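Local coordinates for sensory transduction histidine kinase, putative (PDB 5BWJ), which is the periplasmic sensor domain of a hybrid histidine kinase that probably autophosphorylates on histidine, using ATP, in response to small molecules, at residues V13-K25 and C159-S171. Sequence-based numbering, arbitrary orientation.
Sequences VDQFFPFYYKNNK and CKTLHYIANNFLS. With NO3 (nitrate ion), chain F.
Gln15 meets Ile165 and Thr161 where two lobes of a Venus flytrap sensor domain face each other, a worked example of how a loop of one lobe is joined to a helix of the other. The first lobe contributes the loop and short strand of 13-25, the second the helix 161-169. Gln15 lays its amide against the methyl end of Ile165, Gln15 NE2 lying 3.5 Å from Ile165 CD1, while its OE1 accepts an almost straight hydrogen bond from the backbone N of Lys22, which ties the two ends of the loop together. The backbone O of Gln15 and Thr161 OG1 share a bridging water that donates to both. Thr161 OG1 also accepts a hydrogen bond from the backbone N of Phe17 (3.1 Å), so Thr161 is tied to the loop just before the cis peptide bond of Pro18. With CG anti to the backbone N (chi1 -174°), the Phe17 ring reaches the Tyr164 ring, nearly parallel but slid aside, centroids 5.4 Å apart; Lys160 of the second subunit makes a cation-pi contact with Phe17. Tyr21 completes the aromatic cluster: Phe17 CD1 sits over the centre of one of its faces, and its edge points at the face of Tyr164, planes at 71°. Tyr21 also lies close to Glu29, a magnesium-binding residue whose metal is absent from this chain. Farther along, Lys22 NZ hydrogen-bonds to Gln141 OE1, and the carbonyl O of Lys22, together with that of Asn23, borders the edge of the Phe169 ring. Lys22 O accepts a hydrogen bond from Tyr164 OH, 2.7 Å away, the donor tilted 24° from the carbonyl plane.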
ATOM      1  N   VAL B  13       8.689 -12.746   7.155  1.00 36.07           N
ATOM      2  CA  VAL B  13      10.004 -12.472   6.589  1.00 35.49           C
ATOM      3  C   VAL B  13      10.207 -10.980   6.336  1.00 34.31           C
ATOM      4  O   VAL B  13       9.358 -10.323   5.732  1.00 34.56           O
ATOM      5  CB  VAL B  13      10.216 -13.241   5.268  1.00 37.55           C
ATOM      6  CG1 VAL B  13      11.640 -13.050   4.756  1.00 39.86           C
ATOM      7  CG2 VAL B  13       9.920 -14.720   5.462  1.00 38.67           C
ATOM      8  N   ASP B  14      11.340 -10.461   6.805  1.00 34.59           N
ATOM      9  CA  ASP B  14      11.735  -9.079   6.549  1.00 35.92           C
ATOM     10  C   ASP B  14      10.667  -8.113   7.079  1.00 33.39           C
ATOM     11  O   ASP B  14      10.254  -8.224   8.236  1.00 31.30           O
ATOM     12  CB  ASP B  14      11.990  -8.884   5.048  1.00 38.34           C
ATOM     13  CG  ASP B  14      12.745  -7.601   4.736  1.00 41.79           C
ATOM     14  OD1 ASP B  14      13.377  -7.031   5.650  1.00 40.12           O
ATOM     15  OD2 ASP B  14      12.706  -7.161   3.567  1.00 45.61           O
ATOM     16  N   GLN B  15      10.223  -7.173   6.247  1.00 34.60           N
ATOM     17  CA  GLN B  15       9.175  -6.233   6.628  1.00 32.65           C
ATOM     18  C   GLN B  15       8.214  -6.036   5.464  1.00 30.95           C
ATOM     19  O   GLN B  15       8.595  -6.176   4.300  1.00 30.62           O
ATOM     20  CB  GLN B  15       9.774  -4.894   7.060  1.00 33.08           C
ATOM     21  CG  GLN B  15      10.758  -5.002   8.216  1.00 34.79           C
ATOM     22  CD  GLN B  15      11.228  -3.646   8.702  1.00 33.17           C
ATOM     23  OE1 GLN B  15      10.425  -2.815   9.132  1.00 31.81           O
ATOM     24  NE2 GLN B  15      12.532  -3.410   8.627  1.00 33.36           N
ATOM     25  N   PHE B  16       6.970  -5.706   5.790  1.00 30.38           N
ATOM     26  CA  PHE B  16       5.893  -5.661   4.807  1.00 29.36           C
ATOM     27  C   PHE B  16       4.819  -4.684   5.274  1.00 27.94           C
ATOM     28  O   PHE B  16       3.806  -5.088   5.840  1.00 28.88           O
ATOM     29  CB  PHE B  16       5.314  -7.069   4.608  1.00 32.98           C
ATOM     30  CG  PHE B  16       4.295  -7.180   3.502  1.00 37.43           C
ATOM     31  CD1 PHE B  16       3.632  -8.378   3.293  1.00 38.77           C
ATOM     32  CD2 PHE B  16       4.007  -6.110   2.669  1.00 40.20           C
ATOM     33  CE1 PHE B  16       2.695  -8.503   2.286  1.00 39.65           C
ATOM     34  CE2 PHE B  16       3.071  -6.232   1.659  1.00 41.09           C
ATOM     35  CZ  PHE B  16       2.414  -7.430   1.468  1.00 40.24           C
ATOM     36  N   PHE B  17       5.048  -3.396   5.041  1.00 27.43           N
ATOM     37  CA  PHE B  17       4.112  -2.364   5.473  1.00 28.95           C
ATOM     38  C   PHE B  17       2.793  -2.506   4.721  1.00 30.22           C
ATOM     39  O   PHE B  17       2.799  -2.702   3.507  1.00 31.18           O
ATOM     40  CB  PHE B  17       4.703  -0.970   5.240  1.00 30.13           C
ATOM     41  CG  PHE B  17       3.860   0.150   5.795  1.00 30.97           C
ATOM     42  CD1 PHE B  17       4.149   0.698   7.035  1.00 32.75           C
ATOM     43  CD2 PHE B  17       2.784   0.655   5.079  1.00 31.84           C
ATOM     44  CE1 PHE B  17       3.380   1.726   7.551  1.00 33.65           C
ATOM     45  CE2 PHE B  17       2.012   1.682   5.591  1.00 32.10           C
ATOM     46  CZ  PHE B  17       2.311   2.219   6.830  1.00 33.27           C
ATOM     47  N   PRO B  18       1.652  -2.397   5.425  1.00 31.25           N
ATOM     48  CA  PRO B  18       1.424  -2.182   6.860  1.00 31.13           C
ATOM     49  C   PRO B  18       1.137  -3.471   7.633  1.00 30.22           C
ATOM     50  O   PRO B  18       0.678  -3.409   8.774  1.00 30.39           O
ATOM     51  CB  PRO B  18       0.193  -1.280   6.864  1.00 30.35           C
ATOM     52  CG  PRO B  18      -0.611  -1.803   5.711  1.00 30.90           C
ATOM     53  CD  PRO B  18       0.390  -2.273   4.669  1.00 32.22           C
ATOM     54  N   PHE B  19       1.392  -4.621   7.018  1.00 29.88           N
ATOM     55  CA  PHE B  19       1.086  -5.904   7.647  1.00 30.05           C
ATOM     56  C   PHE B  19       1.993  -6.180   8.842  1.00 27.56           C
ATOM     57  O   PHE B  19       1.526  -6.617   9.893  1.00 27.66           O
ATOM     58  CB  PHE B  19       1.191  -7.031   6.620  1.00 31.14           C
ATOM     59  CG  PHE B  19       0.134  -6.965   5.557  1.00 32.55           C
ATOM     60  CD1 PHE B  19      -1.075  -7.621   5.724  1.00 33.39           C
ATOM     61  CD2 PHE B  19       0.337  -6.227   4.403  1.00 33.00           C
ATOM     62  CE1 PHE B  19      -2.054  -7.554   4.753  1.00 34.46           C
ATOM     63  CE2 PHE B  19      -0.637  -6.154   3.429  1.00 35.07           C
ATOM     64  CZ  PHE B  19      -1.836  -6.818   3.604  1.00 35.70           C
ATOM     65  N   TYR B  20       3.286  -5.927   8.683  1.00 26.32           N
ATOM     66  CA  TYR B  20       4.209  -5.989   9.807  1.00 28.17           C
ATOM     67  C   TYR B  20       5.481  -5.222   9.477  1.00 30.44           C
ATOM     68  O   TYR B  20       6.028  -5.347   8.382  1.00 32.15           O
ATOM     69  CB  TYR B  20       4.533  -7.442  10.179  1.00 29.79           C
ATOM     70  CG  TYR B  20       5.078  -8.274   9.043  1.00 32.69           C
ATOM     71  CD1 TYR B  20       6.443  -8.342   8.801  1.00 33.95           C
ATOM     72  CD2 TYR B  20       4.227  -8.998   8.217  1.00 33.34           C
ATOM     73  CE1 TYR B  20       6.945  -9.102   7.763  1.00 35.11           C
ATOM     74  CE2 TYR B  20       4.720  -9.760   7.178  1.00 34.39           C
ATOM     75  CZ  TYR B  20       6.079  -9.808   6.955  1.00 34.55           C
ATOM     76  OH  TYR B  20       6.571 -10.568   5.922  1.00 34.95           O
ATOM     77  N   TYR B  21       5.937  -4.415  10.431  1.00 31.87           N
ATOM     78  CA  TYR B  21       7.124  -3.592  10.237  1.00 32.38           C
ATOM     79  C   TYR B  21       7.669  -3.116  11.577  1.00 33.42           C
ATOM     80  O   TYR B  21       6.942  -3.068  12.567  1.00 35.95           O
ATOM     81  CB  TYR B  21       6.806  -2.396   9.339  1.00 31.98           C
ATOM     82  CG  TYR B  21       5.674  -1.528   9.844  1.00 33.26           C
ATOM     83  CD1 TYR B  21       4.350  -1.852   9.574  1.00 33.37           C
ATOM     84  CD2 TYR B  21       5.929  -0.383  10.586  1.00 35.00           C
ATOM     85  CE1 TYR B  21       3.313  -1.061  10.031  1.00 33.37           C
ATOM     86  CE2 TYR B  21       4.898   0.414  11.047  1.00 35.61           C
ATOM     87  CZ  TYR B  21       3.592   0.071  10.766  1.00 34.87           C
ATOM     88  OH  TYR B  21       2.563   0.862  11.224  1.00 34.91           O
ATOM     89  N   LYS B  22       8.951  -2.762  11.598  1.00 33.32           N
ATOM     90  CA  LYS B  22       9.611  -2.347  12.833  1.00 35.55           C
ATOM     91  C   LYS B  22       9.288  -0.905  13.200  1.00 38.77           C
ATOM     92  O   LYS B  22       9.259  -0.027  12.335  1.00 37.90           O
ATOM     93  CB  LYS B  22      11.129  -2.501  12.710  1.00 38.85           C
ATOM     94  CG  LYS B  22      11.612  -3.919  12.475  1.00 44.20           C
ATOM     95  CD  LYS B  22      13.135  -3.967  12.454  1.00 51.11           C
ATOM     96  CE  LYS B  22      13.653  -5.328  12.027  1.00 55.24           C
ATOM     97  NZ  LYS B  22      15.140  -5.357  11.950  1.00 58.95           N
ATOM     98  N   ASN B  23       9.054  -0.673  14.490  1.00 42.19           N
ATOM     99  CA  ASN B  23       8.897   0.677  15.023  1.00 43.56           C
ATOM    100  C   ASN B  23      10.174   1.124  15.740  1.00 47.27           C
ATOM    101  O   ASN B  23      11.191   0.433  15.690  1.00 46.56           O
ATOM    102  CB  ASN B  23       7.692   0.743  15.969  1.00 42.97           C
ATOM    103  CG  ASN B  23       7.794  -0.235  17.129  1.00 42.98           C
ATOM    104  OD1 ASN B  23       8.871  -0.737  17.453  1.00 43.38           O
ATOM    105  ND2 ASN B  23       6.659  -0.506  17.766  1.00 43.71           N
ATOM    106  N   ASN B  24      10.118   2.274  16.404  1.00 51.22           N
ATOM    107  CA  ASN B  24      11.287   2.825  17.086  1.00 55.53           C
ATOM    108  C   ASN B  24      11.693   2.033  18.326  1.00 56.69           C
ATOM    109  O   ASN B  24      12.822   2.147  18.800  1.00 60.55           O
ATOM    110  CB  ASN B  24      11.029   4.280  17.488  1.00 59.94           C
ATOM    111  CG  ASN B  24      10.951   5.212  16.295  1.00 65.07           C
ATOM    112  OD1 ASN B  24      11.351   4.860  15.186  1.00 65.99           O
ATOM    113  ND2 ASN B  24      10.445   6.419  16.523  1.00 68.86           N
ATOM    114  N   LYS B  25      10.769   1.234  18.849  1.00 53.81           N
ATOM    115  CA  LYS B  25      11.003   0.505  20.090  1.00 56.53           C
ATOM    116  C   LYS B  25      11.592  -0.881  19.840  1.00 56.52           C
ATOM    117  O   LYS B  25      11.661  -1.706  20.751  1.00 54.02           O
ATOM    118  CB  LYS B  25       9.698   0.381  20.876  1.00 60.33           C
ATOM    119  CG  LYS B  25       8.980   1.711  21.078  1.00 67.04           C
ATOM    120  CD  LYS B  25       7.709   1.555  21.900  1.00 73.55           C
ATOM    121  CE  LYS B  25       6.695   0.658  21.207  1.00 77.81           C
ATOM    122  NZ  LYS B  25       5.377   0.668  21.898  1.00 81.31           N
ATOM    123  N   CYS B 159       7.287  -0.493  -2.848  1.00 34.68           N
ATOM    124  CA  CYS B 159       7.043   0.949  -2.830  1.00 33.49           C
ATOM    125  C   CYS B 159       6.793   1.488  -1.426  1.00 34.77           C
ATOM    126  O   CYS B 159       7.284   2.560  -1.074  1.00 37.65           O
ATOM    127  CB  CYS B 159       5.850   1.306  -3.726  1.00 33.71           C
ATOM    128  SG  CYS B 159       4.275   0.534  -3.256  1.00 42.58           S
ATOM    129  N   LYS B 160       6.028   0.748  -0.631  1.00 32.97           N
ATOM    130  CA  LYS B 160       5.642   1.217   0.697  1.00 33.20           C
ATOM    131  C   LYS B 160       6.704   0.924   1.757  1.00 32.57           C
ATOM    132  O   LYS B 160       7.009   1.781   2.585  1.00 32.84           O
ATOM    133  CB  LYS B 160       4.309   0.586   1.112  1.00 35.33           C
ATOM    134  CG  LYS B 160       3.113   1.113   0.332  1.00 37.39           C
ATOM    135  CD  LYS B 160       1.826   0.396   0.707  1.00 39.80           C
ATOM    136  CE  LYS B 160       0.659   0.888  -0.137  1.00 43.55           C
ATOM    137  NZ  LYS B 160      -0.580   0.098   0.101  1.00 47.74           N
ATOM    138  N   THR B 161       7.272  -0.278   1.725  1.00 32.18           N
ATOM    139  CA  THR B 161       8.150  -0.731   2.805  1.00 32.51           C
ATOM    140  C   THR B 161       9.517  -0.050   2.785  1.00 33.30           C
ATOM    141  O   THR B 161       9.991   0.428   3.818  1.00 34.50           O
ATOM    142  CB  THR B 161       8.364  -2.257   2.751  1.00 32.29           C
ATOM    143  OG1 THR B 161       7.096  -2.920   2.798  1.00 31.94           O
ATOM    144  CG2 THR B 161       9.217  -2.728   3.932  1.00 32.55           C
ATOM    145  N   LEU B 162      10.159  -0.023   1.622  1.00 34.14           N
ATOM    146  CA  LEU B 162      11.480   0.586   1.515  1.00 35.48           C
ATOM    147  C   LEU B 162      11.397   2.070   1.830  1.00 35.85           C
ATOM    148  O   LEU B 162      12.288   2.637   2.468  1.00 36.96           O
ATOM    149  CB  LEU B 162      12.067   0.371   0.120  1.00 36.47           C
ATOM    150  CG  LEU B 162      12.317  -1.080  -0.290  1.00 36.80           C
ATOM    151  CD1 LEU B 162      12.990  -1.121  -1.650  1.00 36.35           C
ATOM    152  CD2 LEU B 162      13.158  -1.822   0.748  1.00 39.12           C
ATOM    153  N   HIS B 163      10.311   2.690   1.387  1.00 33.67           N
ATOM    154  CA  HIS B 163      10.091   4.104   1.621  1.00 33.93           C
ATOM    155  C   HIS B 163       9.844   4.387   3.099  1.00 34.18           C
ATOM    156  O   HIS B 163      10.347   5.370   3.643  1.00 35.45           O
ATOM    157  CB  HIS B 163       8.910   4.600   0.793  1.00 34.97           C
ATOM    158  CG  HIS B 163       8.716   6.080   0.861  1.00 38.92           C
ATOM    159  ND1 HIS B 163       9.316   6.946  -0.026  1.00 42.67           N
ATOM    160  CD2 HIS B 163       8.011   6.848   1.723  1.00 40.33           C
ATOM    161  CE1 HIS B 163       8.979   8.186   0.279  1.00 43.78           C
ATOM    162  NE2 HIS B 163       8.189   8.154   1.337  1.00 42.71           N
ATOM    163  N   TYR B 164       9.062   3.525   3.742  1.00 33.74           N
ATOM    164  CA  TYR B 164       8.771   3.679   5.160  1.00 34.06           C
ATOM    165  C   TYR B 164      10.048   3.644   5.997  1.00 34.81           C
ATOM    166  O   TYR B 164      10.276   4.521   6.829  1.00 35.57           O
ATOM    167  CB  TYR B 164       7.818   2.586   5.648  1.00 33.53           C
ATOM    168  CG  TYR B 164       7.828   2.440   7.154  1.00 35.09           C
ATOM    169  CD1 TYR B 164       7.118   3.318   7.961  1.00 37.94           C
ATOM    170  CD2 TYR B 164       8.564   1.436   7.770  1.00 35.50           C
ATOM    171  CE1 TYR B 164       7.133   3.199   9.340  1.00 40.54           C
ATOM    172  CE2 TYR B 164       8.584   1.307   9.149  1.00 38.19           C
ATOM    173  CZ  TYR B 164       7.867   2.192   9.928  1.00 40.26           C
ATOM    174  OH  TYR B 164       7.881   2.068  11.300  1.00 41.86           O
ATOM    175  N   ILE B 165      10.868   2.621   5.773  1.00 34.76           N
ATOM    176  CA  ILE B 165      12.083   2.424   6.560  1.00 35.58           C
ATOM    177  C   ILE B 165      13.014   3.622   6.421  1.00 36.57           C
ATOM    178  O   ILE B 165      13.474   4.171   7.420  1.00 37.49           O
ATOM    179  CB  ILE B 165      12.825   1.139   6.140  1.00 35.46           C
ATOM    180  CG1 ILE B 165      11.949  -0.084   6.410  1.00 34.64           C
ATOM    181  CG2 ILE B 165      14.143   0.997   6.909  1.00 36.49           C
ATOM    182  CD1 ILE B 165      12.454  -1.358   5.768  1.00 34.47           C
ATOM    183  N   ALA B 166      13.285   4.024   5.183  1.00 36.50           N
ATOM    184  CA  ALA B 166      14.148   5.172   4.922  1.00 37.50           C
ATOM    185  C   ALA B 166      13.614   6.432   5.591  1.00 37.91           C
ATOM    186  O   ALA B 166      14.368   7.197   6.191  1.00 39.11           O
ATOM    187  CB  ALA B 166      14.287   5.398   3.428  1.00 37.25           C
ATOM    188  N   ASN B 167      12.305   6.636   5.489  1.00 37.10           N
ATOM    189  CA  ASN B 167      11.686   7.876   5.938  1.00 38.62           C
ATOM    190  C   ASN B 167      11.566   7.973   7.458  1.00 40.56           C
ATOM    191  O   ASN B 167      11.598   9.069   8.016  1.00 45.26           O
ATOM    192  CB  ASN B 167      10.299   8.019   5.304  1.00 40.44           C
ATOM    193  CG  ASN B 167       9.739   9.421   5.433  1.00 41.89           C
ATOM    194  OD1 ASN B 167      10.464  10.407   5.311  1.00 41.32           O
ATOM    195  ND2 ASN B 167       8.437   9.516   5.680  1.00 42.68           N
ATOM    196  N   ASN B 168      11.436   6.826   8.122  1.00 39.74           N
ATOM    197  CA  ASN B 168      11.204   6.792   9.564  1.00 42.69           C
ATOM    198  C   ASN B 168      12.446   6.466  10.397  1.00 41.93           C
ATOM    199  O   ASN B 168      12.530   6.865  11.560  1.00 44.08           O
ATOM    200  CB  ASN B 168      10.102   5.780   9.883  1.00 47.00           C
ATOM    201  CG  ASN B 168       8.720   6.286   9.506  1.00 52.27           C
ATOM    202  OD1 ASN B 168       7.981   6.801  10.348  1.00 55.24           O
ATOM    203  ND2 ASN B 168       8.365   6.148   8.233  1.00 53.65           N
ATOM    204  N   PHE B 169      13.401   5.743   9.811  1.00 40.35           N
ATOM    205  CA  PHE B 169      14.601   5.320  10.541  1.00 41.86           C
ATOM    206  C   PHE B 169      15.853   6.106  10.153  1.00 41.73           C
ATOM    207  O   PHE B 169      16.758   6.275  10.972  1.00 43.14           O
ATOM    208  CB  PHE B 169      14.867   3.828  10.320  1.00 43.68           C
ATOM    209  CG  PHE B 169      13.909   2.926  11.042  1.00 47.17           C
ATOM    210  CD1 PHE B 169      13.961   2.806  12.420  1.00 49.72           C
ATOM    211  CD2 PHE B 169      12.970   2.186  10.344  1.00 49.42           C
ATOM    212  CE1 PHE B 169      13.086   1.973  13.091  1.00 52.15           C
ATOM    213  CE2 PHE B 169      12.092   1.349  11.009  1.00 51.89           C
ATOM    214  CZ  PHE B 169      12.152   1.243  12.386  1.00 52.75           C
ATOM    215  N   LEU B 170      15.910   6.578   8.911  1.00 42.59           N
ATOM    216  CA  LEU B 170      17.122   7.209   8.388  1.00 46.11           C
ATOM    217  C   LEU B 170      16.904   8.651   7.947  1.00 48.27           C
ATOM    218  O   LEU B 170      17.798   9.259   7.354  1.00 47.11           O
ATOM    219  CB  LEU B 170      17.663   6.393   7.217  1.00 47.03           C
ATOM    220  CG  LEU B 170      17.907   4.913   7.516  1.00 48.78           C
ATOM    221  CD1 LEU B 170      18.358   4.226   6.256  1.00 49.14           C
ATOM    222  CD2 LEU B 170      18.925   4.722   8.630  1.00 51.13           C
ATOM    223  N   SER B 171      15.728   9.195   8.242  1.00 52.32           N
ATOM    224  CA  SER B 171      15.406  10.578   7.899  1.00 55.96           C
ATOM    225  C   SER B 171      15.656  10.847   6.418  1.00 55.57           C
ATOM    226  O   SER B 171      16.200  11.889   6.049  1.00 59.75           O
ATOM    227  CB  SER B 171      16.226  11.549   8.751  1.00 60.79           C
ATOM    228  OG  SER B 171      15.985  11.348  10.132  1.00 63.94           O
TER
HETATM  229  N   NO3 F 302       6.232   6.795   5.802  1.00 84.73           N
HETATM  230  O1  NO3 F 302       6.282   7.563   6.805  1.00 84.68           O
HETATM  231  O2  NO3 F 302       5.339   5.901   5.733  1.00 84.51           O
HETATM  232  O3  NO3 F 302       7.074   6.919   4.867  1.00 85.09           O
HETATM  233  O   HOH W   1       8.281  -5.516   1.458  1.00 49.81           O